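PDB 7KV1: SusD family protein from Bacteroides uniformis, which probably binds beta-glucans at the cell surface, as a SusD-like protein whose helical core is related to tetratricopeptide repeats. Local coordinates for residues R468-E476 / S484-V492. Residues are numbered along the deposited sequence; the frame is centred on the assembly and turned at random.
Sequences RYFDLVRAE and SNKATTALV
In the C-terminal part of this SusD-family fold, the short helix 487-490 packs against helix 468-474, and the carboxylate of Glu476, at the far end of the 468-476 segment, binds Thr488 in the first turn of that short helix. Glu476 OE2 takes two hydrogen bonds from the same face of its carboxylate, from Thr488 OG1 at 2.8 Å and, nearly straight at 171°, from Thr488 N. About a turn before Glu476, Leu472 O accepts a hydrogen bond from Ala487 N (3.0 Å), the donor standing above the carbonyl plane. Leu472 fills the middle: CD1 meets Leu491 CD2 at 3.6 Å, while CD2 touches Ala490 CB and lies over the guanidinium face of Arg468. The Arg468 chain, its CG opposite the backbone N (chi1 177°) and bent at chi2, sends NH1 to Asn485 OD1 (3.0 Å), the guanidinium and amide planes almost perpendicular, and NH2 to Ser484 O (3.0 Å). A methionine in its place would probably leave Ser484 O and Asn485 OD1 without these donors and take the salt-bridge partner away from Asp80. Beyond the pair, Asn485 ND2 bonds to Asp452 and Thr456 of helix 451-461, Val473 rests on Tyr243 of helix 230-244, and Arg474 bridges to Glu417 of helix 408-420.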
ATOM      1  N   ARG A 468       1.831  -7.269   3.345  1.00 17.33           N
ATOM      2  CA  ARG A 468       1.908  -8.468   4.203  1.00 17.24           C
ATOM      3  C   ARG A 468       0.946  -8.337   5.375  1.00 17.25           C
ATOM      4  O   ARG A 468       0.272  -9.338   5.653  1.00 18.22           O
ATOM      5  CB  ARG A 468       3.348  -8.662   4.654  1.00 16.95           C
ATOM      6  CG  ARG A 468       3.561  -9.822   5.605  1.00 19.25           C
ATOM      7  CD  ARG A 468       3.143 -11.161   5.060  1.00 18.59           C
ATOM      8  NE  ARG A 468       3.566 -12.141   6.043  1.00 20.30           N
ATOM      9  CZ  ARG A 468       3.279 -13.442   6.058  1.00 22.14           C
ATOM     10  NH1 ARG A 468       2.475 -13.966   5.146  1.00 21.83           N
ATOM     11  NH2 ARG A 468       3.797 -14.201   7.016  1.00 22.01           N
ATOM     12  N   TYR A 469       0.934  -7.202   6.088  1.00 17.09           N
ATOM     13  CA  TYR A 469       0.050  -7.075   7.274  1.00 17.69           C
ATOM     14  C   TYR A 469      -1.425  -7.268   6.891  1.00 17.36           C
ATOM     15  O   TYR A 469      -2.107  -8.110   7.516  1.00 17.19           O
ATOM     16  CB  TYR A 469       0.261  -5.757   8.008  1.00 16.39           C
ATOM     17  CG  TYR A 469      -0.758  -5.545   9.083  1.00 15.93           C
ATOM     18  CD1 TYR A 469      -0.770  -6.363  10.207  1.00 15.96           C
ATOM     19  CD2 TYR A 469      -1.687  -4.534   8.988  1.00 15.54           C
ATOM     20  CE1 TYR A 469      -1.723  -6.191  11.201  1.00 18.42           C
ATOM     21  CE2 TYR A 469      -2.633  -4.330   9.980  1.00 16.28           C
ATOM     22  CZ  TYR A 469      -2.652  -5.169  11.085  1.00 18.41           C
ATOM     23  OH  TYR A 469      -3.581  -4.987  12.054  1.00 20.14           O
ATOM     24  N   PHE A 470      -1.927  -6.508   5.912  1.00 16.82           N
ATOM     25  CA  PHE A 470      -3.320  -6.650   5.412  1.00 18.60           C
ATOM     26  C   PHE A 470      -3.593  -8.078   4.905  1.00 17.47           C
ATOM     27  O   PHE A 470      -4.704  -8.579   5.210  1.00 16.38           O
ATOM     28  CB  PHE A 470      -3.648  -5.586   4.376  1.00 20.18           C
ATOM     29  CG  PHE A 470      -3.565  -4.195   4.956  1.00 22.74           C
ATOM     30  CD1 PHE A 470      -4.101  -3.917   6.204  1.00 21.77           C
ATOM     31  CD2 PHE A 470      -2.927  -3.183   4.266  1.00 23.13           C
ATOM     32  CE1 PHE A 470      -4.009  -2.642   6.747  1.00 26.34           C
ATOM     33  CE2 PHE A 470      -2.828  -1.921   4.811  1.00 22.80           C
ATOM     34  CZ  PHE A 470      -3.358  -1.651   6.050  1.00 23.10           C
ATOM     35  N   ASP A 471      -2.636  -8.746   4.257  1.00 17.69           N
ATOM     36  CA  ASP A 471      -2.815 -10.170   3.833  1.00 18.37           C
ATOM     37  C   ASP A 471      -2.969 -11.075   5.068  1.00 18.30           C
ATOM     38  O   ASP A 471      -3.811 -12.009   5.019  1.00 18.38           O
ATOM     39  CB  ASP A 471      -1.700 -10.675   2.923  1.00 17.73           C
ATOM     40  CG  ASP A 471      -1.788 -10.072   1.532  1.00 20.59           C
ATOM     41  OD1 ASP A 471      -2.913  -9.594   1.167  1.00 20.55           O
ATOM     42  OD2 ASP A 471      -0.740 -10.047   0.825  1.00 24.22           O
ATOM     43  N   LEU A 472      -2.194 -10.859   6.133  1.00 17.53           N
ATOM     44  CA  LEU A 472      -2.279 -11.721   7.336  1.00 17.40           C
ATOM     45  C   LEU A 472      -3.657 -11.512   7.994  1.00 17.63           C
ATOM     46  O   LEU A 472      -4.278 -12.493   8.378  1.00 18.01           O
ATOM     47  CB  LEU A 472      -1.146 -11.398   8.313  1.00 18.78           C
ATOM     48  CG  LEU A 472       0.231 -11.912   7.938  1.00 17.43           C
ATOM     49  CD1 LEU A 472       1.303 -11.267   8.816  1.00 18.48           C
ATOM     50  CD2 LEU A 472       0.273 -13.420   8.043  1.00 18.37           C
ATOM     51  N   VAL A 473      -4.163 -10.288   8.038  1.00 17.49           N
ATOM     52  CA  VAL A 473      -5.458  -9.980   8.714  1.00 17.22           C
ATOM     53  C   VAL A 473      -6.628 -10.607   7.955  1.00 16.93           C
ATOM     54  O   VAL A 473      -7.503 -11.223   8.604  1.00 15.38           O
ATOM     55  CB  VAL A 473      -5.669  -8.476   8.880  1.00 17.31           C
ATOM     56  CG1 VAL A 473      -7.080  -8.171   9.385  1.00 18.25           C
ATOM     57  CG2 VAL A 473      -4.602  -7.878   9.793  1.00 20.21           C
ATOM     58  N   ARG A 474      -6.652 -10.439   6.635  1.00 16.80           N
ATOM     59  CA  ARG A 474      -7.787 -10.925   5.815  1.00 16.73           C
ATOM     60  C   ARG A 474      -7.797 -12.454   5.813  1.00 18.72           C
ATOM     61  O   ARG A 474      -8.910 -13.043   5.628  1.00 17.92           O
ATOM     62  CB  ARG A 474      -7.734 -10.299   4.427  1.00 17.00           C
ATOM     63  CG  ARG A 474      -6.693 -10.885   3.485  1.00 17.50           C
ATOM     64  CD  ARG A 474      -6.619 -10.041   2.222  1.00 16.36           C
ATOM     65  NE  ARG A 474      -5.595 -10.530   1.328  1.00 18.22           N
ATOM     66  CZ  ARG A 474      -5.720 -11.614   0.544  1.00 17.74           C
ATOM     67  NH1 ARG A 474      -6.835 -12.329   0.557  1.00 17.37           N
ATOM     68  NH2 ARG A 474      -4.730 -11.966  -0.261  1.00 19.29           N
ATOM     69  N   ALA A 475      -6.616 -13.066   5.971  1.00 18.10           N
ATOM     70  CA  ALA A 475      -6.414 -14.534   5.956  1.00 19.65           C
ATOM     71  C   ALA A 475      -7.109 -15.178   7.153  1.00 19.74           C
ATOM     72  O   ALA A 475      -7.375 -16.371   7.076  1.00 19.86           O
ATOM     73  CB  ALA A 475      -4.957 -14.924   5.906  1.00 18.76           C
ATOM     74  N   GLU A 476      -7.492 -14.407   8.160  1.00 19.35           N
ATOM     75  CA  GLU A 476      -8.374 -14.907   9.242  1.00 21.53           C
ATOM     76  C   GLU A 476      -9.690 -15.453   8.652  1.00 22.35           C
ATOM     77  O   GLU A 476     -10.297 -16.321   9.296  1.00 24.60           O
ATOM     78  CB  GLU A 476      -8.583 -13.844  10.320  1.00 22.17           C
ATOM     79  CG  GLU A 476      -7.311 -13.537  11.089  1.00 24.83           C
ATOM     80  CD  GLU A 476      -6.795 -14.708  11.910  1.00 28.46           C
ATOM     81  OE1 GLU A 476      -7.628 -15.413  12.501  1.00 31.67           O
ATOM     82  OE2 GLU A 476      -5.581 -14.954  11.903  1.00 26.64           O
ATOM     83  N   SER A 484       1.368 -19.845   9.207  1.00 20.57           N
ATOM     84  CA  SER A 484       2.412 -18.850   8.868  1.00 22.86           C
ATOM     85  C   SER A 484       1.798 -17.704   8.042  1.00 20.56           C
ATOM     86  O   SER A 484       2.444 -16.665   7.932  1.00 21.57           O
ATOM     87  CB  SER A 484       3.572 -19.530   8.164  1.00 25.50           C
ATOM     88  OG  SER A 484       3.188 -19.933   6.859  1.00 31.05           O
ATOM     89  N   ASN A 485       0.562 -17.853   7.543  1.00 17.77           N
ATOM     90  CA  ASN A 485      -0.073 -16.884   6.613  1.00 17.87           C
ATOM     91  C   ASN A 485      -1.310 -16.271   7.269  1.00 18.85           C
ATOM     92  O   ASN A 485      -2.033 -15.533   6.566  1.00 19.78           O
ATOM     93  CB  ASN A 485      -0.325 -17.559   5.270  1.00 18.84           C
ATOM     94  CG  ASN A 485       0.945 -17.655   4.448  1.00 17.85           C
ATOM     95  OD1 ASN A 485       1.812 -16.774   4.514  1.00 18.77           O
ATOM     96  ND2 ASN A 485       1.074 -18.710   3.676  1.00 18.32           N
ATOM     97  N   LYS A 486      -1.501 -16.462   8.581  1.00 17.32           N
ATOM     98  CA  LYS A 486      -2.653 -15.855   9.296  1.00 19.69           C
ATOM     99  C   LYS A 486      -2.165 -14.968  10.434  1.00 18.53           C
ATOM    100  O   LYS A 486      -1.312 -15.421  11.179  1.00 17.20           O
ATOM    101  CB  LYS A 486      -3.607 -16.931   9.835  1.00 23.79           C
ATOM    102  CG  LYS A 486      -4.254 -17.782   8.769  1.00 28.10           C
ATOM    103  CD  LYS A 486      -4.985 -18.974   9.353  1.00 33.00           C
ATOM    104  CE  LYS A 486      -6.178 -18.588  10.194  1.00 37.51           C
ATOM    105  NZ  LYS A 486      -7.379 -19.360   9.785  1.00 45.92           N
ATOM    106  N   ALA A 487      -2.793 -13.797  10.614  1.00 17.17           N
ATOM    107  CA  ALA A 487      -2.430 -12.796  11.643  1.00 17.57           C
ATOM    108  C   ALA A 487      -2.333 -13.438  13.040  1.00 19.84           C
ATOM    109  O   ALA A 487      -1.316 -13.159  13.729  1.00 16.93           O
ATOM    110  CB  ALA A 487      -3.385 -11.625  11.642  1.00 17.61           C
ATOM    111  N   THR A 488      -3.338 -14.206  13.482  1.00 17.94           N
ATOM    112  CA  THR A 488      -3.395 -14.696  14.887  1.00 19.32           C
ATOM    113  C   THR A 488      -2.223 -15.620  15.219  1.00 19.79           C
ATOM    114  O   THR A 488      -1.890 -15.723  16.420  1.00 22.64           O
ATOM    115  CB  THR A 488      -4.716 -15.406  15.224  1.00 20.39           C
ATOM    116  OG1 THR A 488      -4.982 -16.428  14.256  1.00 21.18           O
ATOM    117  CG2 THR A 488      -5.866 -14.432  15.276  1.00 21.11           C
ATOM    118  N   THR A 489      -1.652 -16.312  14.239  1.00 19.23           N
ATOM    119  CA  THR A 489      -0.568 -17.295  14.459  1.00 20.64           C
ATOM    120  C   THR A 489       0.770 -16.774  13.941  1.00 22.61           C
ATOM    121  O   THR A 489       1.774 -17.280  14.394  1.00 23.20           O
ATOM    122  CB  THR A 489      -0.930 -18.660  13.858  1.00 24.08           C
ATOM    123  OG1 THR A 489      -1.551 -18.411  12.596  1.00 22.56           O
ATOM    124  CG2 THR A 489      -1.834 -19.463  14.784  1.00 25.07           C
ATOM    125  N   ALA A 490       0.800 -15.803  13.033  1.00 21.30           N
ATOM    126  CA  ALA A 490       2.077 -15.290  12.483  1.00 21.22           C
ATOM    127  C   ALA A 490       2.565 -14.109  13.320  1.00 19.77           C
ATOM    128  O   ALA A 490       3.774 -13.852  13.318  1.00 21.79           O
ATOM    129  CB  ALA A 490       1.912 -14.882  11.028  1.00 20.58           C
ATOM    130  N   LEU A 491       1.645 -13.311  13.852  1.00 19.20           N
ATOM    131  CA  LEU A 491       1.987 -12.038  14.547  1.00 17.93           C
ATOM    132  C   LEU A 491       2.010 -12.328  16.045  1.00 17.85           C
ATOM    133  O   LEU A 491       1.065 -11.982  16.782  1.00 17.25           O
ATOM    134  CB  LEU A 491       1.002 -10.946  14.141  1.00 15.91           C
ATOM    135  CG  LEU A 491       0.975 -10.658  12.638  1.00 15.70           C
ATOM    136  CD1 LEU A 491      -0.080  -9.602  12.321  1.00 13.56           C
ATOM    137  CD2 LEU A 491       2.348 -10.250  12.085  1.00 14.59           C
ATOM    138  N   VAL A 492       3.076 -12.977  16.451  1.00 20.30           N
ATOM    139  CA  VAL A 492       3.257 -13.493  17.835  1.00 21.37           C
ATOM    140  C   VAL A 492       4.585 -12.970  18.371  1.00 22.23           C
ATOM    141  O   VAL A 492       5.384 -12.424  17.619  1.00 22.63           O
ATOM    142  CB  VAL A 492       3.211 -15.038  17.866  1.00 21.95           C
ATOM    143  CG1 VAL A 492       1.826 -15.579  17.527  1.00 23.07           C
ATOM    144  CG2 VAL A 492       4.260 -15.687  16.980  1.00 23.29           C
TER
HETATM  145  O   HOH W   1      -1.717 -13.968   4.288  1.00 16.65           O